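Local coordinates for protein cytosolic ACYL coenzyme A thioester hydrolase (Mus musculus, PDB 2V1O) that hydrolyses long-chain acyl-coenzyme A thioesters such as palmitoyl-CoA to free fatty acid and coenzyme A, using tandem hotdog domains of which this chain is the N-terminal one, at residues R129-Q132 and E133-R137; P110-L113 and K114-D117. All coordinates share one frame; numbering follows the deposited sequence.

Contact 1. Residues R129-Q132 and E133-R137; sequences RQEQ and EEEGR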
loop_
_atom_site.group_PDB
_atom_site.type_symbol
_atom_site.label_atom_id
_atom_site.label_comp_id
_atom_site.label_asym_id
_atom_site.label_seq_id
_atom_site.Cartn_x
_atom_site.Cartn_y
_atom_site.Cartn_z
ATOM N N ARG A 129 -5.017 29.026 30.330
ATOM C CA ARG A 129 -4.357 29.483 31.553
ATOM C C ARG A 129 -2.884 29.785 31.277
ATOM O O ARG A 129 -2.254 29.118 30.444
ATOM C CB ARG A 129 -4.481 28.430 32.657
ATOM C CG ARG A 129 -5.920 28.080 33.044
ATOM C CD ARG A 129 -5.986 27.047 34.168
ATOM N NE ARG A 129 -5.044 25.942 33.975
ATOM C CZ ARG A 129 -5.242 24.903 33.164
ATOM N NH1 ARG A 129 -6.357 24.807 32.446
ATOM N NH2 ARG A 129 -4.314 23.959 33.066
ATOM N N GLN A 130 -2.344 30.791 31.969
ATOM C CA GLN A 130 -0.931 31.171 31.823
ATOM C C GLN A 130 -0.000 29.997 32.129
ATOM O O GLN A 130 1.058 29.862 31.512
ATOM C CB GLN A 130 -0.577 32.364 32.717
ATOM C CG GLN A 130 0.823 32.934 32.452
ATOM C CD GLN A 130 1.275 33.927 33.502
ATOM O OE1 GLN A 130 1.241 35.140 33.281
ATOM N NE2 GLN A 130 1.705 33.422 34.655
ATOM N N GLU A 131 -0.418 29.164 33.082
ATOM C CA GLU A 131 0.304 27.961 33.512
ATOM C C GLU A 131 0.630 27.015 32.347
ATOM O O GLU A 131 1.684 26.373 32.332
ATOM C CB GLU A 131 -0.541 27.234 34.566
ATOM C CG GLU A 131 0.140 26.101 35.313
ATOM C CD GLU A 131 -0.822 25.369 36.235
ATOM O OE1 GLU A 131 -1.214 25.945 37.271
ATOM O OE2 GLU A 131 -1.181 24.214 35.924
ATOM N N GLN A 132 -0.284 26.926 31.384
ATOM C CA GLN A 132 -0.080 26.106 30.192
ATOM C C GLN A 132 1.068 26.645 29.336
ATOM O O GLN A 132 1.890 25.875 28.825
ATOM C CB GLN A 132 -1.374 26.020 29.379
ATOM C CG GLN A 132 -2.493 25.262 30.084
ATOM C CD GLN A 132 -3.820 25.356 29.348
ATOM O OE1 GLN A 132 -4.134 26.377 28.733
ATOM N NE2 GLN A 132 -4.613 24.288 29.418
ATOM N N GLU A 133 1.132 27.968 29.197
ATOM C CA GLU A 133 2.210 28.597 28.441
ATOM C C GLU A 133 3.557 28.428 29.140
ATOM O O GLU A 133 4.560 28.110 28.491
ATOM C CB GLU A 133 1.929 30.077 28.171
ATOM C CG GLU A 133 2.929 30.679 27.189
ATOM C CD GLU A 133 2.623 32.107 26.810
ATOM O OE1 GLU A 133 1.778 32.743 27.472
ATOM O OE2 GLU A 133 3.245 32.596 25.844
ATOM N N GLU A 134 3.564 28.631 30.458
ATOM C CA GLU A 134 4.765 28.459 31.278
ATOM C C GLU A 134 5.335 27.046 31.180
ATOM O O GLU A 134 6.546 26.875 31.039
ATOM C CB GLU A 134 4.480 28.809 32.740
ATOM C CG GLU A 134 4.088 30.257 32.968
ATOM C CD GLU A 134 3.745 30.554 34.412
ATOM O OE1 GLU A 134 3.331 29.625 35.148
ATOM O OE2 GLU A 134 3.893 31.726 34.817
ATOM N N GLU A 135 4.457 26.046 31.249
ATOM C CA GLU A 135 4.863 24.641 31.183
ATOM C C GLU A 135 5.439 24.284 29.815
ATOM O O GLU A 135 6.457 23.589 29.726
ATOM C CB GLU A 135 3.694 23.721 31.533
ATOM C CG GLU A 135 3.332 23.707 33.023
ATOM C CD GLU A 135 1.952 23.120 33.301
ATOM O OE1 GLU A 135 1.246 22.737 32.339
ATOM O OE2 GLU A 135 1.564 23.044 34.488
ATOM N N GLY A 136 4.779 24.760 28.759
ATOM C CA GLY A 136 5.267 24.591 27.394
ATOM C C GLY A 136 6.591 25.294 27.155
ATOM O O GLY A 136 7.478 24.749 26.494
ATOM N N ARG A 137 6.727 26.501 27.709
ATOM C CA ARG A 137 7.943 27.282 27.546
ATOM C C ARG A 137 9.132 26.552 28.179
ATOM O O ARG A 137 10.225 26.532 27.616
ATOM C CB ARG A 137 7.752 28.679 28.140
ATOM C CG ARG A 137 8.937 29.617 27.981
ATOM C CD ARG A 137 9.136 30.390 29.271
ATOM N NE ARG A 137 9.057 29.478 30.417
ATOM C CZ ARG A 137 8.240 29.619 31.460
ATOM N NH1 ARG A 137 7.435 30.676 31.564
ATOM N NH2 ARG A 137 8.256 28.704 32.418
#
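The first turns of the C-terminal helix 130-146 bring Gln130 against Glu134 and Glu131 against Glu135. Each pair is four residues apart, about one helical turn. The backbone bonds have the same spacing. The N-H groups of Glu134, Glu135 and Gly136 bond to the carbonyls of Gln130, Glu131 and Gln132.

The side chain of Gln130 is extended, and its amide reaches the Glu134 carboxylate at a slant, the two planes 38° apart. NE2 of Gln130 lies 2.8 Å from OE2 of Glu134. The CG of Glu134 leans on the carbonyl oxygen of Gln130 at 3.4 Å.

Glu131 and Glu135 bring two carboxylates together, OE2 of Glu131 to OE2 of Glu135 at 3.3 Å. With chi1 -73°, Glu135 carries its CG beside its own backbone N and over the carbonyl oxygen of Glu131.

Gln132 folds back to the chain before the helix. Its OE1 accepts the N-H of Arg129, N to OE1 3.2 Å, from above the carbonyl plane, and takes a weak bond from Leu128 N as well. CD of Gln132 also lies over one face of the Arg129 guanidinium, toward its rim.

Acidic side chains near the start of the helix probably gain from the positive end of the helix dipole. The close Glu131-Glu135 pair should be costly if both are charged, so one of them may hold a proton part of the time.

Contact 2. Residues P110-L113 and K114-D117; sequences PLSL and KNVD
Ser112 meets Lys114 and Asn115 in a serine-capped turn, just where strand 98-112 of the hotdog sheet ends. The hydroxyl of Ser112 points across the turn because OG lies opposite the backbone N, chi1 177°. Its main donor is the N-H of Asn115, N to OG 3.0 Å, and the bond is nearly straight (169° at the hydrogen). The N-H of Lys114 also points to Ser112 OG, N to OG 3.2 Å, but this bond is weak and bent. The carboxylate of Glu44 is hydrogen-bonded both to this OG and to ND2 of Asn115, and so ties the two ends of the turn together.

Lys114 packs by the base of its side chain. Its CB is 3.9 Å from OG of Ser112, and the rest of the chain leads away from the turn. The CB of Ser112 in turn sits 3.4 Å from the carbonyl oxygen of Asn115.

Past the turn the chain doubles back along the strand, and the backbone of Ser112 bonds with Lys118. Asp117 has a left-handed backbone, phi 63°. A water bridges this bend: it donates to Ser112 O and accepts from Asp117 N, each at 2.8 Å. Leu111, on the strand, belongs to a coenzyme A pocket and touches the bound coenzyme A, while Pro61 of a second subunit packs on Asp117. Leu111 and Asp117 run alongside each other in the same direction, and CD1 of Leu111 is 4.0 Å from OD1 of Asp117.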
loop_
_atom_site.group_PDB
_atom_site.type_symbol
_atom_site.label_atom_id
_atom_site.label_comp_id
_atom_site.label_asym_id
_atom_site.label_seq_id
_atom_site.Cartn_x
_atom_site.Cartn_y
_atom_site.Cartn_z
ATOM N N PRO A 110 7.629 25.005 10.556
ATOM C CA PRO A 110 7.040 25.278 9.243
ATOM C C PRO A 110 8.082 25.693 8.209
ATOM O O PRO A 110 8.905 26.581 8.467
ATOM C CB PRO A 110 6.065 26.432 9.514
ATOM C CG PRO A 110 6.636 27.140 10.710
ATOM C CD PRO A 110 7.373 26.095 11.524
ATOM N N LEU A 111 8.028 25.044 7.050
ATOM C CA LEU A 111 8.907 25.374 5.931
ATOM C C LEU A 111 8.090 25.873 4.758
ATOM O O LEU A 111 7.096 25.249 4.378
ATOM C CB LEU A 111 9.736 24.157 5.515
ATOM C CG LEU A 111 10.614 23.507 6.599
ATOM C CD1 LEU A 111 11.358 22.303 6.033
ATOM C CD2 LEU A 111 11.592 24.518 7.187
ATOM N N SER A 112 8.511 27.006 4.198
ATOM C CA SER A 112 7.858 27.595 3.032
ATOM C C SER A 112 7.764 26.605 1.865
ATOM O O SER A 112 8.700 25.839 1.598
ATOM C CB SER A 112 8.604 28.858 2.598
ATOM O OG SER A 112 8.034 29.415 1.427
ATOM N N LEU A 113 6.622 26.609 1.190
ATOM C CA LEU A 113 6.453 25.812 -0.016
ATOM C C LEU A 113 7.179 26.450 -1.200
ATOM O O LEU A 113 7.716 25.749 -2.067
ATOM C CB LEU A 113 4.966 25.624 -0.326
ATOM C CG LEU A 113 4.215 24.663 0.596
ATOM C CD1 LEU A 113 2.712 24.892 0.502
ATOM C CD2 LEU A 113 4.565 23.213 0.265
ATOM N N LYS A 114 7.192 27.781 -1.223
ATOM C CA LYS A 114 7.789 28.555 -2.313
ATOM C C LYS A 114 9.313 28.610 -2.191
ATOM O O LYS A 114 10.043 28.418 -3.175
ATOM C CB LYS A 114 7.201 29.970 -2.307
ATOM C CG LYS A 114 7.624 30.883 -3.462
ATOM C CD LYS A 114 6.512 31.887 -3.766
ATOM C CE LYS A 114 5.295 31.188 -4.395
ATOM N NZ LYS A 114 3.993 31.776 -3.946
ATOM N N ASN A 115 9.787 28.880 -0.979
ATOM C CA ASN A 115 11.206 29.087 -0.721
ATOM C C ASN A 115 11.775 27.902 0.043
ATOM O O ASN A 115 11.505 27.749 1.238
ATOM C CB ASN A 115 11.401 30.387 0.066
ATOM C CG ASN A 115 10.900 31.604 -0.687
ATOM O OD1 ASN A 115 11.375 31.909 -1.785
ATOM N ND2 ASN A 115 9.949 32.319 -0.095
ATOM N N VAL A 116 12.556 27.061 -0.634
ATOM C CA VAL A 116 12.931 25.772 -0.041
ATOM C C VAL A 116 13.789 25.911 1.219
ATOM O O VAL A 116 14.778 26.660 1.254
ATOM C CB VAL A 116 13.542 24.738 -1.053
ATOM C CG1 VAL A 116 12.980 24.923 -2.475
ATOM C CG2 VAL A 116 15.057 24.744 -1.031
ATOM N N ASP A 117 13.370 25.175 2.247
ATOM C CA ASP A 117 13.991 25.184 3.574
ATOM C C ASP A 117 13.925 26.538 4.299
ATOM O O ASP A 117 14.647 26.753 5.274
ATOM C CB ASP A 117 15.431 24.641 3.524
ATOM C CG ASP A 117 15.496 23.153 3.192
ATOM O OD1 ASP A 117 14.569 22.402 3.570
ATOM O OD2 ASP A 117 16.488 22.729 2.557
HETATM O O HOH W 1 10.824 24.079 2.169
#

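Overall arrangement
The two contacts follow one another in the chain, and a loop leads from contact 2 to contact 1. They share no element: contact 2 ends strand 98-112 of the antiparallel sheet, while contact 1 begins helix 130-146. Their centres are 29 Å apart. Contact 1 is a surface site rich in acidic side chains, and no other subunit of the hexamer touches it. Contact 2 is partly buried and lies against strand 46-57, two neighbouring subunits and coenzyme A. Backbone bonds repeat regularly in the helix. In the turn, a serine hydroxyl and a water do much of the work instead.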